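Local coordinates for TRAP dicarboxylate transporter-DctP subunit (Rhodobacter sphaeroides, PDB 4PE3), which probably binds a small organic solute, perhaps a dicarboxylate, in the periplasm and delivers it to a TRAP-type membrane transporter, at residues 212-217 against 223-228. Residues are numbered along the deposited sequence; the frame is centred on the assembly and turned at random. Where two conformers were deposited one is given.
Sequences ADYSVF and TGMNDI. With ZN (zinc ion), chain F; ZN (zinc ion), chain I.
With chi1 at -162°, the Tyr214 ring extends opposite the residue's main-chain nitrogen and meets Met225, a selenomethionine bent at chi2, which turns its methyl onto that ring. The result is a Met-aromatic contact with CH-pi character: Met225 CE sits 3.6 Å from the centroid of the Tyr214 ring, and the selenium lies behind it, farther out along nearly the same normal. It joins the chain around strand 211-213, in the solute-binding protein fold, to helix 225-228. Gly224, at positive phi, ends helix 217-223 in a Schellman motif and occupies the N-cap position of helix 225-228. Replacing Tyr214 with an alanine would probably leave the Met225 methyl without its aromatic platform and water 2 without one partner. Phe217 begins helix 217-223; Asn226 ND2, hydrogen-bonded to Gln221, lies 3.3 Å above one face of the Phe217 ring, offset toward the rim, the amide plane tilted 33° from it. The Tyr214 carbonyl oxygen, Asp213 OD1, Glu155 and two waters bind zinc in this open, ligand-free form. Thr223 OG1 hydrogen-bonds Val219 O; water 2, in the Tyr214 ring plane, lies 2.7 Å from Tyr214 OH and donates to Thr223 OG1 at 2.8 Å.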
loop_
_atom_site.group_PDB
_atom_site.type_symbol
_atom_site.label_atom_id
_atom_site.label_comp_id
_atom_site.label_asym_id
_atom_site.label_seq_id
_atom_site.Cartn_x
_atom_site.Cartn_y
_atom_site.Cartn_z
ATOM N N ALA A 212 -2.891 17.050 -5.070
ATOM C CA ALA A 212 -3.592 15.799 -5.268
ATOM C C ALA A 212 -2.862 14.597 -4.762
ATOM O O ALA A 212 -1.652 14.478 -4.902
ATOM C CB ALA A 212 -3.880 15.592 -6.763
ATOM N N ASP A 213 -3.650 13.683 -4.200
ATOM C CA ASP A 213 -3.326 12.270 -4.228
ATOM C C ASP A 213 -3.423 11.799 -5.666
ATOM O O ASP A 213 -4.442 12.016 -6.301
ATOM C CB ASP A 213 -4.348 11.528 -3.345
ATOM C CG ASP A 213 -4.167 10.029 -3.356
ATOM O OD1 ASP A 213 -4.043 9.441 -4.450
ATOM O OD2 ASP A 213 -4.185 9.422 -2.259
ATOM N N TYR A 214 -2.376 11.175 -6.183
ATOM C CA TYR A 214 -2.466 10.513 -7.467
ATOM C C TYR A 214 -1.799 9.151 -7.285
ATOM O O TYR A 214 -2.427 8.230 -6.664
ATOM C CB TYR A 214 -1.903 11.387 -8.606
ATOM C CG TYR A 214 -2.354 10.928 -9.978
ATOM C CD1 TYR A 214 -3.679 11.059 -10.373
ATOM C CD2 TYR A 214 -1.465 10.336 -10.857
ATOM C CE1 TYR A 214 -4.106 10.608 -11.606
ATOM C CE2 TYR A 214 -1.883 9.888 -12.104
ATOM C CZ TYR A 214 -3.194 10.042 -12.461
ATOM O OH TYR A 214 -3.592 9.612 -13.702
ATOM N N SER A 215 -0.530 9.028 -7.653
ATOM C CA SER A 215 0.163 7.749 -7.674
ATOM C C SER A 215 1.617 7.860 -7.191
ATOM O O SER A 215 1.969 8.829 -6.492
ATOM C CB SER A 215 0.091 7.174 -9.094
ATOM O OG SER A 215 0.605 5.853 -9.204
ATOM N N VAL A 216 2.454 6.886 -7.531
ATOM C CA VAL A 216 3.860 6.923 -7.239
ATOM C C VAL A 216 4.521 7.999 -8.097
ATOM O O VAL A 216 3.974 8.398 -9.135
ATOM C CB VAL A 216 4.506 5.546 -7.450
ATOM C CG1 VAL A 216 3.821 4.532 -6.540
ATOM C CG2 VAL A 216 4.430 5.091 -8.908
ATOM N N PHE A 217 5.682 8.463 -7.668
ATOM C CA PHE A 217 6.348 9.569 -8.362
ATOM C C PHE A 217 6.535 9.317 -9.855
ATOM O O PHE A 217 6.343 10.224 -10.682
ATOM C CB PHE A 217 7.688 9.929 -7.718
ATOM C CG PHE A 217 8.218 11.287 -8.141
ATOM C CD1 PHE A 217 8.927 11.431 -9.335
ATOM C CD2 PHE A 217 7.969 12.407 -7.387
ATOM C CE1 PHE A 217 9.406 12.679 -9.724
ATOM C CE2 PHE A 217 8.444 13.661 -7.771
ATOM C CZ PHE A 217 9.158 13.794 -8.936
ATOM N N THR A 223 2.874 11.536 -16.157
ATOM C CA THR A 223 1.563 12.054 -16.471
ATOM C C THR A 223 1.608 13.572 -16.722
ATOM O O THR A 223 0.682 14.150 -17.295
ATOM C CB THR A 223 0.556 11.616 -15.372
ATOM O OG1 THR A 223 0.489 10.173 -15.335
ATOM C CG2 THR A 223 -0.817 12.153 -15.642
ATOM N N GLY A 224 2.723 14.207 -16.362
ATOM C CA GLY A 224 2.858 15.646 -16.462
ATOM C C GLY A 224 2.389 16.425 -15.233
ATOM O O GLY A 224 2.440 17.657 -15.219
HETATM N N MSE A 225 1.918 15.712 -14.213
HETATM C CA MSE A 225 1.455 16.338 -12.974
HETATM C C MSE A 225 2.488 17.311 -12.393
HETATM O O MSE A 225 2.160 18.449 -12.033
HETATM C CB MSE A 225 1.183 15.279 -11.906
HETATM C CG MSE A 225 0.071 14.314 -12.198
HETATM SE SE MSE A 225 -1.589 15.247 -12.613
HETATM C CE MSE A 225 -2.695 13.692 -12.916
ATOM N N ASN A 226 3.730 16.864 -12.284
ATOM C CA ASN A 226 4.775 17.631 -11.618
ATOM C C ASN A 226 5.217 18.814 -12.463
ATOM O O ASN A 226 5.815 19.763 -11.936
ATOM C CB ASN A 226 5.962 16.748 -11.306
ATOM C CG ASN A 226 5.619 15.634 -10.325
ATOM O OD1 ASN A 226 4.739 15.775 -9.483
ATOM N ND2 ASN A 226 6.318 14.539 -10.438
ATOM N N ASP A 227 4.915 18.784 -13.757
ATOM C CA ASP A 227 5.216 19.903 -14.618
ATOM C C ASP A 227 4.222 21.049 -14.403
ATOM O O ASP A 227 4.617 22.215 -14.363
ATOM C CB ASP A 227 5.191 19.508 -16.088
ATOM C CG ASP A 227 6.341 18.619 -16.488
ATOM O OD1 ASP A 227 7.012 17.993 -15.668
ATOM O OD2 ASP A 227 6.577 18.538 -17.704
ATOM N N ILE A 228 2.944 20.722 -14.258
ATOM C CA ILE A 228 1.912 21.730 -14.042
ATOM C C ILE A 228 1.778 22.129 -12.559
ATOM O O ILE A 228 1.233 23.195 -12.249
ATOM C CB ILE A 228 0.547 21.293 -14.625
ATOM C CG1 ILE A 228 -0.000 20.063 -13.934
ATOM C CG2 ILE A 228 0.679 21.047 -16.138
ATOM C CD1 ILE A 228 -1.431 19.742 -14.336
HETATM ZN ZN ZN F . -3.356 7.584 -4.571
HETATM ZN ZN ZN I . 5.809 19.279 -19.267
HETATM O O HOH W 1 -3.858 6.835 -2.676
HETATM O O HOH W 2 -1.806 8.507 -15.325
HETATM O O HOH W 3 -4.650 6.653 -5.773
#